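Local coordinates for protein mannan endo-1,4-beta-mannosidase (Cryptopygus antarcticus, PDB 4OOZ) that hydrolyses internal beta-1,4-mannosidic linkages in mannans, galactomannans and glucomannans, releasing short manno-oligosaccharides, at residues 42-47 and 63-68; 70-75 and 123-128; 341-346 and 355-360. All coordinates share one frame; numbering follows the deposited sequence.

Contact 1 of 3, residues 42-47 and 63-68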
# COMPACT_ATOMS: atom_id res chain seq x y z
N VAL A 42 5.18 -10.20 2.32
CA VAL A 42 5.95 -9.32 3.18
C VAL A 42 6.02 -7.91 2.63
O VAL A 42 5.73 -7.66 1.47
CB VAL A 42 7.40 -9.82 3.35
CG1 VAL A 42 7.42 -11.24 3.85
CG2 VAL A 42 8.15 -9.71 2.03
N ASN A 43 6.42 -6.98 3.50
CA ASN A 43 6.91 -5.70 3.03
C ASN A 43 8.39 -5.83 2.74
O ASN A 43 9.16 -6.19 3.62
CB ASN A 43 6.67 -4.60 4.06
CG ASN A 43 5.26 -4.05 4.01
OD1 ASN A 43 5.01 -3.02 3.38
ND2 ASN A 43 4.33 -4.73 4.68
N PHE A 44 8.80 -5.59 1.50
CA PHE A 44 10.20 -5.28 1.27
C PHE A 44 10.36 -3.93 1.91
O PHE A 44 11.28 -3.69 2.69
CB PHE A 44 10.58 -5.19 -0.22
CG PHE A 44 10.57 -6.51 -0.94
CD1 PHE A 44 10.30 -7.69 -0.28
CD2 PHE A 44 10.85 -6.55 -2.30
CE1 PHE A 44 10.30 -8.89 -0.96
CE2 PHE A 44 10.85 -7.74 -2.98
CZ PHE A 44 10.57 -8.91 -2.32
N ALA A 45 9.38 -3.09 1.59
CA ALA A 45 9.41 -1.65 1.79
C ALA A 45 10.58 -1.03 1.02
O ALA A 45 10.38 -0.13 0.22
CB ALA A 45 9.47 -1.31 3.25
N TRP A 46 11.80 -1.53 1.26
CA TRP A 46 12.97 -1.09 0.50
C TRP A 46 14.22 -1.93 0.71
O TRP A 46 14.31 -2.73 1.64
CB TRP A 46 13.30 0.37 0.83
CG TRP A 46 13.62 0.62 2.27
CD1 TRP A 46 14.83 0.45 2.88
CD2 TRP A 46 12.73 1.10 3.28
NE1 TRP A 46 14.74 0.80 4.21
CE2 TRP A 46 13.46 1.20 4.48
CE3 TRP A 46 11.38 1.46 3.28
CZ2 TRP A 46 12.88 1.63 5.67
CZ3 TRP A 46 10.81 1.89 4.46
CH2 TRP A 46 11.56 1.97 5.64
N ARG A 47 15.17 -1.75 -0.19
CA ARG A 47 16.55 -2.20 -0.01
C ARG A 47 17.39 -0.98 0.35
O ARG A 47 18.12 -0.99 1.34
CB ARG A 47 17.08 -2.88 -1.27
CG ARG A 47 18.59 -2.96 -1.35
CD ARG A 47 19.17 -4.00 -0.41
NE ARG A 47 20.60 -4.19 -0.63
CZ ARG A 47 21.33 -5.10 -0.01
NH1 ARG A 47 20.78 -5.93 0.86
NH2 ARG A 47 22.63 -5.21 -0.28
N PRO A 63 19.43 -6.81 -7.68
CA PRO A 63 19.74 -8.20 -7.32
C PRO A 63 19.13 -8.62 -5.99
O PRO A 63 18.51 -9.68 -5.90
CB PRO A 63 21.27 -8.22 -7.26
CG PRO A 63 21.69 -6.78 -7.24
CD PRO A 63 20.65 -6.06 -8.02
N ALA A 64 19.30 -7.78 -4.97
CA ALA A 64 18.76 -8.05 -3.65
C ALA A 64 17.24 -8.18 -3.69
O ALA A 64 16.69 -9.14 -3.16
CB ALA A 64 19.17 -6.97 -2.67
N LEU A 65 16.58 -7.21 -4.31
CA LEU A 65 15.12 -7.22 -4.40
C LEU A 65 14.60 -8.48 -5.09
O LEU A 65 13.65 -9.12 -4.62
CB LEU A 65 14.62 -5.97 -5.13
CG LEU A 65 14.86 -4.63 -4.45
CD1 LEU A 65 14.28 -3.51 -5.29
CD2 LEU A 65 14.26 -4.62 -3.05
N LYS A 66 15.23 -8.83 -6.21
CA LYS A 66 14.87 -10.04 -6.94
C LYS A 66 15.01 -11.27 -6.04
O LYS A 66 14.09 -12.09 -5.96
CB LYS A 66 15.75 -10.19 -8.18
CG LYS A 66 15.58 -9.09 -9.21
CD LYS A 66 16.45 -9.36 -10.43
CE LYS A 66 16.50 -8.16 -11.36
NZ LYS A 66 15.18 -7.85 -11.98
N ASP A 67 16.15 -11.39 -5.38
CA ASP A 67 16.39 -12.50 -4.45
C ASP A 67 15.32 -12.56 -3.36
O ASP A 67 14.88 -13.65 -2.95
CB ASP A 67 17.78 -12.37 -3.83
CG ASP A 67 17.99 -13.34 -2.69
OD1 ASP A 67 18.38 -14.50 -2.96
OD2 ASP A 67 17.77 -12.95 -1.53
N TRP A 68 14.90 -11.39 -2.89
CA TRP A 68 13.86 -11.31 -1.89
C TRP A 68 12.54 -11.85 -2.44
O TRP A 68 11.81 -12.55 -1.74
CB TRP A 68 13.69 -9.87 -1.41
CG TRP A 68 14.81 -9.38 -0.57
CD1 TRP A 68 15.89 -10.10 -0.16
CD2 TRP A 68 14.96 -8.07 -0.03
NE1 TRP A 68 16.72 -9.31 0.61
CE2 TRP A 68 16.17 -8.06 0.70
CE3 TRP A 68 14.20 -6.90 -0.09
CZ2 TRP A 68 16.62 -6.92 1.37
CZ3 TRP A 68 14.66 -5.77 0.57
CH2 TRP A 68 15.86 -5.79 1.29
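The Phe44 ring and the indole of Trp68 meet in a T-shaped pair: the six-membered ring of Trp68 presents its edge to a face of Phe44, with the centroids 5.4 Å apart and the planes at 73°. On that same face Trp68 CB makes a CH-pi contact, 3.8 Å from the Phe44 centroid and 29° off the ring normal. Trp68 CE3 also stands over this face, shifted toward its rim near Phe44 CG. The edge of the indole meets a polar group as well, because Trp46 O lies in its plane, 3.2 Å from Trp68 CZ3. One face of the indole carries Ala64 O, from one turn earlier in the same helix. Leu65 adds an apolar contact to Phe44, its CD2 lying 4.0 Å from Phe44 CD2.

This is the opening half of a beta-alpha-beta crossover. Strand 35-45 gives way to helix 58-74, which leads on to the parallel strand 79-86 of the (beta/alpha)8 barrel of family 5 glycoside hydrolases. Phe44 faces the helix from the C-terminal end of its strand, where Ile69, Ala80 and Val82 also touch its side chain.

Past the strand end, Arg47 extends the contact toward solvent. Its CG is anti to the backbone N (chi1 160°) and the chain bends at chi2, which carries the guanidinium over the methyl of Ala64; Arg47 NE is 3.7 Å from Ala64 CB, on one guanidinium face. Arg47 CB meanwhile rests 3.8 Å from Leu65 CD2. The backbone here has further ties, Arg47 N bonding to Asp52 OD2 and Trp46 O accepting from Asn344 ND2, while the Trp46 ring packs against substrate-binding Trp83.

Contact 2 of 3, residues 70-75 and 123-128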
# COMPACT_ATOMS: atom_id res chain seq x y z
N ASN A 70 12.37 -14.11 -4.66
CA ASN A 70 12.62 -15.55 -4.58
C ASN A 70 12.22 -16.13 -3.23
O ASN A 70 11.42 -17.07 -3.17
CB ASN A 70 14.09 -15.88 -4.85
CG ASN A 70 14.48 -15.70 -6.30
OD1 ASN A 70 13.69 -15.22 -7.11
ND2 ASN A 70 15.70 -16.08 -6.63
N LYS A 71 12.77 -15.57 -2.16
CA LYS A 71 12.44 -16.03 -0.81
C LYS A 71 10.93 -16.00 -0.56
O LYS A 71 10.35 -16.95 -0.01
CB LYS A 71 13.16 -15.18 0.24
CG LYS A 71 14.63 -15.52 0.41
CD LYS A 71 15.35 -14.45 1.22
CE LYS A 71 16.75 -14.91 1.60
NZ LYS A 71 17.50 -15.43 0.43
N VAL A 72 10.31 -14.91 -0.98
CA VAL A 72 8.86 -14.74 -0.88
C VAL A 72 8.12 -15.92 -1.50
O VAL A 72 7.26 -16.52 -0.86
CB VAL A 72 8.40 -13.43 -1.54
CG1 VAL A 72 6.92 -13.49 -1.90
CG2 VAL A 72 8.68 -12.25 -0.62
N LYS A 73 8.46 -16.26 -2.74
CA LYS A 73 7.76 -17.35 -3.41
C LYS A 73 8.06 -18.71 -2.79
O LYS A 73 7.15 -19.51 -2.57
CB LYS A 73 8.09 -17.39 -4.90
CG LYS A 73 7.25 -18.40 -5.66
CD LYS A 73 5.77 -18.15 -5.41
CE LYS A 73 4.90 -19.29 -5.92
NZ LYS A 73 3.46 -19.06 -5.63
N ALA A 74 9.33 -18.96 -2.50
CA ALA A 74 9.75 -20.24 -1.92
C ALA A 74 9.05 -20.49 -0.59
O ALA A 74 8.77 -21.64 -0.24
CB ALA A 74 11.25 -20.28 -1.75
N SER A 75 8.76 -19.42 0.14
CA SER A 75 8.04 -19.55 1.40
C SER A 75 6.53 -19.67 1.18
O SER A 75 5.77 -19.79 2.14
CB SER A 75 8.34 -18.36 2.31
OG SER A 75 9.71 -18.34 2.63
N GLN A 123 8.20 -15.12 -11.06
CA GLN A 123 8.18 -15.86 -9.80
C GLN A 123 6.78 -15.91 -9.17
O GLN A 123 6.64 -16.20 -7.98
CB GLN A 123 9.17 -15.26 -8.81
CG GLN A 123 10.62 -15.48 -9.20
CD GLN A 123 11.14 -16.84 -8.79
OE1 GLN A 123 10.38 -17.71 -8.38
NE2 GLN A 123 12.45 -17.03 -8.91
N ASN A 124 5.76 -15.63 -9.97
CA ASN A 124 4.37 -15.66 -9.53
C ASN A 124 4.11 -14.82 -8.28
O ASN A 124 3.45 -15.27 -7.35
CB ASN A 124 3.92 -17.10 -9.28
CG ASN A 124 3.77 -17.89 -10.56
OD1 ASN A 124 3.15 -17.44 -11.52
ND2 ASN A 124 4.36 -19.09 -10.59
N VAL A 125 4.64 -13.60 -8.28
CA VAL A 125 4.52 -12.71 -7.12
C VAL A 125 3.92 -11.36 -7.52
O VAL A 125 4.38 -10.73 -8.46
CB VAL A 125 5.88 -12.50 -6.44
CG1 VAL A 125 5.86 -11.27 -5.55
CG2 VAL A 125 6.29 -13.73 -5.65
N PHE A 126 2.90 -10.93 -6.79
CA PHE A 126 2.31 -9.62 -7.02
C PHE A 126 3.10 -8.54 -6.29
O PHE A 126 3.77 -8.82 -5.30
CB PHE A 126 0.85 -9.58 -6.57
CG PHE A 126 -0.06 -10.44 -7.40
CD1 PHE A 126 -0.39 -10.06 -8.68
CD2 PHE A 126 -0.59 -11.61 -6.89
CE1 PHE A 126 -1.23 -10.84 -9.45
CE2 PHE A 126 -1.43 -12.40 -7.65
CZ PHE A 126 -1.75 -12.01 -8.93
N LEU A 127 3.02 -7.31 -6.80
CA LEU A 127 3.70 -6.19 -6.17
C LEU A 127 2.73 -5.05 -5.89
O LEU A 127 1.85 -4.75 -6.70
CB LEU A 127 4.84 -5.69 -7.06
CG LEU A 127 6.08 -6.58 -7.14
CD1 LEU A 127 7.10 -6.03 -8.11
CD2 LEU A 127 6.69 -6.72 -5.77
N ILE A 128 2.88 -4.43 -4.73
CA ILE A 128 2.12 -3.24 -4.40
C ILE A 128 3.05 -2.03 -4.32
O ILE A 128 3.76 -1.83 -3.34
CB ILE A 128 1.37 -3.40 -3.06
CG1 ILE A 128 0.40 -4.59 -3.15
CG2 ILE A 128 0.62 -2.12 -2.72
CD1 ILE A 128 -0.49 -4.75 -1.94
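Lys73 meets Gln123 with the aliphatic part of its chain. Lys73 CG and CD pass the backbone carbonyl of Gln123, with Lys73 CG 3.3 Å from Gln123 O. Lys73 swings its CG to the far side from its own N (chi1 -173°) and a bend at chi2 lays the chain along the turn, bringing Lys73 CE to 4.1 Å from Asn124 CB. Deeper in, two valines cross: Val72 CG1 is 3.8 Å from Val125 CG2, and the same Val125 methyl lies 4.1 Å from Lys73 CB.

At the outer side the amides of Asn70 and Gln123 approach with their planes 57° apart. Asn70 OD1 comes within 2.8 Å of Gln123 NE2, but the angle is poor and the pair does not qualify as a hydrogen bond; the established partner of Asn70 OD1 is Tyr119 OH, on helix 109-122.

Behind this first shell, the helix end is held by Lys71 O, which accepts from Ser75 N and, on the opposite face of its plane, from Ser75 OG at 3.1 Å. On the other segment, Asn124 OD1 accepts from Ile381 N of the C-terminal tail. Asn124 has positive phi (53°) and is the C-prime residue of a Schellman motif, with Val125 N turned back to Ala120 O and Asn124 N to Asn121 O, closing helix 109-122. The contact thus sets the C-terminal turn of one barrel helix against the Schellman-capped end of the next, just before strand 126-133 enters the (beta/alpha)8 barrel.

Contact 3 of 3, residues 341-346 and 355-360. With BMA (beta-D-mannopyranose), chain G.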
# COMPACT_ATOMS: atom_id res chain seq x y z
N TRP A 341 5.86 -6.94 8.47
CA TRP A 341 6.57 -5.70 8.28
C TRP A 341 8.06 -5.89 8.07
O TRP A 341 8.75 -6.58 8.83
CB TRP A 341 6.35 -4.73 9.42
CG TRP A 341 7.23 -3.54 9.23
CD1 TRP A 341 8.27 -3.16 10.01
CD2 TRP A 341 7.21 -2.62 8.12
NE1 TRP A 341 8.88 -2.04 9.49
CE2 TRP A 341 8.25 -1.69 8.33
CE3 TRP A 341 6.41 -2.48 6.98
CZ2 TRP A 341 8.50 -0.64 7.46
CZ3 TRP A 341 6.66 -1.43 6.11
CH2 TRP A 341 7.70 -0.53 6.36
N GLN A 342 8.52 -5.22 7.02
CA GLN A 342 9.85 -5.25 6.42
C GLN A 342 10.73 -6.48 6.50
O GLN A 342 11.19 -6.92 7.55
CB GLN A 342 10.65 -4.05 6.91
CG GLN A 342 10.89 -3.16 5.73
CD GLN A 342 11.56 -1.87 6.02
OE1 GLN A 342 11.47 -1.33 7.12
NE2 GLN A 342 12.24 -1.34 5.01
N PHE A 343 11.00 -6.95 5.28
CA PHE A 343 11.80 -8.11 4.95
C PHE A 343 13.30 -7.88 5.08
O PHE A 343 14.07 -8.84 5.12
CB PHE A 343 11.46 -8.53 3.51
CG PHE A 343 11.82 -9.95 3.17
CD1 PHE A 343 11.09 -11.01 3.68
CD2 PHE A 343 12.87 -10.22 2.31
CE1 PHE A 343 11.41 -12.31 3.35
CE2 PHE A 343 13.20 -11.52 1.97
CZ PHE A 343 12.47 -12.57 2.49
N ASN A 344 13.72 -6.62 5.13
CA ASN A 344 15.15 -6.33 5.23
C ASN A 344 15.64 -6.38 6.67
O ASN A 344 16.82 -6.17 6.94
CB ASN A 344 15.49 -4.97 4.60
CG ASN A 344 14.87 -3.79 5.33
OD1 ASN A 344 14.68 -3.80 6.55
ND2 ASN A 344 14.57 -2.74 4.58
N SER A 345 14.71 -6.62 7.59
CA SER A 345 14.99 -6.84 9.00
C SER A 345 15.46 -5.59 9.74
O SER A 345 16.13 -5.70 10.77
CB SER A 345 16.03 -7.95 9.17
OG SER A 345 15.81 -9.00 8.25
N GLY A 346 15.10 -4.42 9.24
CA GLY A 346 15.59 -3.18 9.83
C GLY A 346 14.52 -2.24 10.35
O GLY A 346 13.40 -2.20 9.83
N ASN A 355 12.05 -15.44 9.96
CA ASN A 355 10.79 -15.64 10.67
C ASN A 355 9.59 -15.27 9.80
O ASN A 355 8.61 -15.99 9.77
CB ASN A 355 10.75 -14.84 11.96
CG ASN A 355 9.74 -15.39 12.95
OD1 ASN A 355 9.71 -16.59 13.21
ND2 ASN A 355 8.88 -14.52 13.47
N GLN A 356 9.66 -14.13 9.11
CA GLN A 356 8.81 -13.81 7.94
C GLN A 356 8.60 -14.98 6.97
O GLN A 356 7.50 -15.26 6.52
CB GLN A 356 9.39 -12.61 7.19
CG GLN A 356 8.54 -11.42 7.25
CD GLN A 356 9.32 -10.13 7.15
OE1 GLN A 356 10.33 -10.08 6.44
NE2 GLN A 356 8.78 -9.04 7.72
N MET A 357 9.69 -15.62 6.57
CA MET A 357 9.57 -16.75 5.65
C MET A 357 8.76 -17.85 6.31
O MET A 357 7.87 -18.44 5.70
CB MET A 357 10.95 -17.27 5.23
CG MET A 357 11.67 -16.35 4.24
SD MET A 357 13.17 -17.07 3.53
CE MET A 357 14.13 -17.39 5.01
N TYR A 358 9.06 -18.10 7.59
CA TYR A 358 8.39 -19.12 8.38
C TYR A 358 6.88 -18.89 8.42
O TYR A 358 6.09 -19.81 8.18
CB TYR A 358 8.94 -19.17 9.80
CG TYR A 358 8.32 -20.24 10.67
CD1 TYR A 358 8.35 -21.57 10.29
CD2 TYR A 358 7.69 -19.91 11.87
CE1 TYR A 358 7.79 -22.55 11.08
CE2 TYR A 358 7.13 -20.90 12.67
CZ TYR A 358 7.18 -22.21 12.27
OH TYR A 358 6.62 -23.19 13.05
N GLY A 359 6.50 -17.66 8.74
CA GLY A 359 5.10 -17.29 8.79
C GLY A 359 4.45 -17.44 7.43
O GLY A 359 3.31 -17.89 7.34
N MET A 360 5.15 -17.06 6.37
CA MET A 360 4.60 -17.24 5.04
C MET A 360 4.36 -18.70 4.69
O MET A 360 3.50 -19.02 3.86
CB MET A 360 5.51 -16.62 3.99
CG MET A 360 5.62 -15.12 4.08
SD MET A 360 6.85 -14.54 2.92
CE MET A 360 5.92 -14.67 1.41
C1 BMA G . 6.28 2.47 8.28
C2 BMA G . 5.19 3.14 9.07
C3 BMA G . 5.79 3.69 10.35
C4 BMA G . 6.51 2.59 11.13
C5 BMA G . 7.47 1.77 10.24
C6 BMA G . 7.92 0.51 10.93
O1 BMA G . 5.64 1.93 7.16
O2 BMA G . 4.25 2.17 9.49
O3 BMA G . 4.79 4.29 11.17
O4 BMA G . 7.27 3.18 12.19
O5 BMA G . 6.80 1.39 9.02
O6 BMA G . 7.62 0.61 12.32
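Gln356 NE2 donates to two successive backbone carbonyls, reaching Trp341 O at 2.7 Å and Gln342 O at 3.2 Å. Both bonds are weak: the N-H...acceptor angles are 120° and 145°, so neither is straight, and the amide bridges the two oxygens. The glutamine chain runs extended beyond CG from the helix to the loop, and its amide plane lies only 11° from that of the Phe343 ring. Met357 adds an apolar contact, its CG approaching the edge of Phe343 at 4.1 Å from Phe343 CE1. From helix 58-74, Trp68 also meets Phe343 in an edge-to-face pair.

The loop holds its own shape through a type I beta turn from Gln342 to Ser345, overlapped by an Asx turn in which Gly346 N donates to Asn344 OD1 at 2.8 Å, within the carbonyl plane.

While its carbonyl faces Gln356, the side chain of Trp341 leaves in the other direction. The first torsion sets CG beside the carbonyl carbon, and the indole is carried beneath a beta-D-mannopyranose: the ring oxygen O5 of the sugar is 3.1 Å above the indole plane, toward its rim, and sugar C6 sits near Trp341 NE1. Gln342 CB backs the opposite face at 3.6 Å from the plane. A leucine in place of Trp341 would probably leave O5 and C6 of the mannose without their flat platform and the sugar freer to tilt. The same mannose is hydrogen-bonded to Glu181 OE2, Glu312 OE1 and Asp348 O, the two glutamates being the likely proton donor and nucleophile. An aromatic floor beneath a sugar bonded by two such acids is characteristic of the catalytic cleft of family 5 glycoside hydrolases, at the C-terminal ends of the barrel strands.

Overall arrangement
From the N terminus, contact 1 closes the loop that leads from strand 35-45 into helix 58-74. Contact 2 starts further along that helix and closes a longer excursion through strand 79-86 and helix 109-122 to the start of strand 126-133. Contact 3 closes a short loop between strand 337-340 and helix 353-360. The three follow one another in series, none nested or crossed, yet they touch in space. Val72 CG2 of contact 2 packs 3.7 Å from Val42 CG2 of contact 1, Phe343 N meets Asn43 O in a probable hydrogen bond, and Ser75 lies against Met357. Together they join late and early barrel units, from the sugar-binding rim to the opposite end.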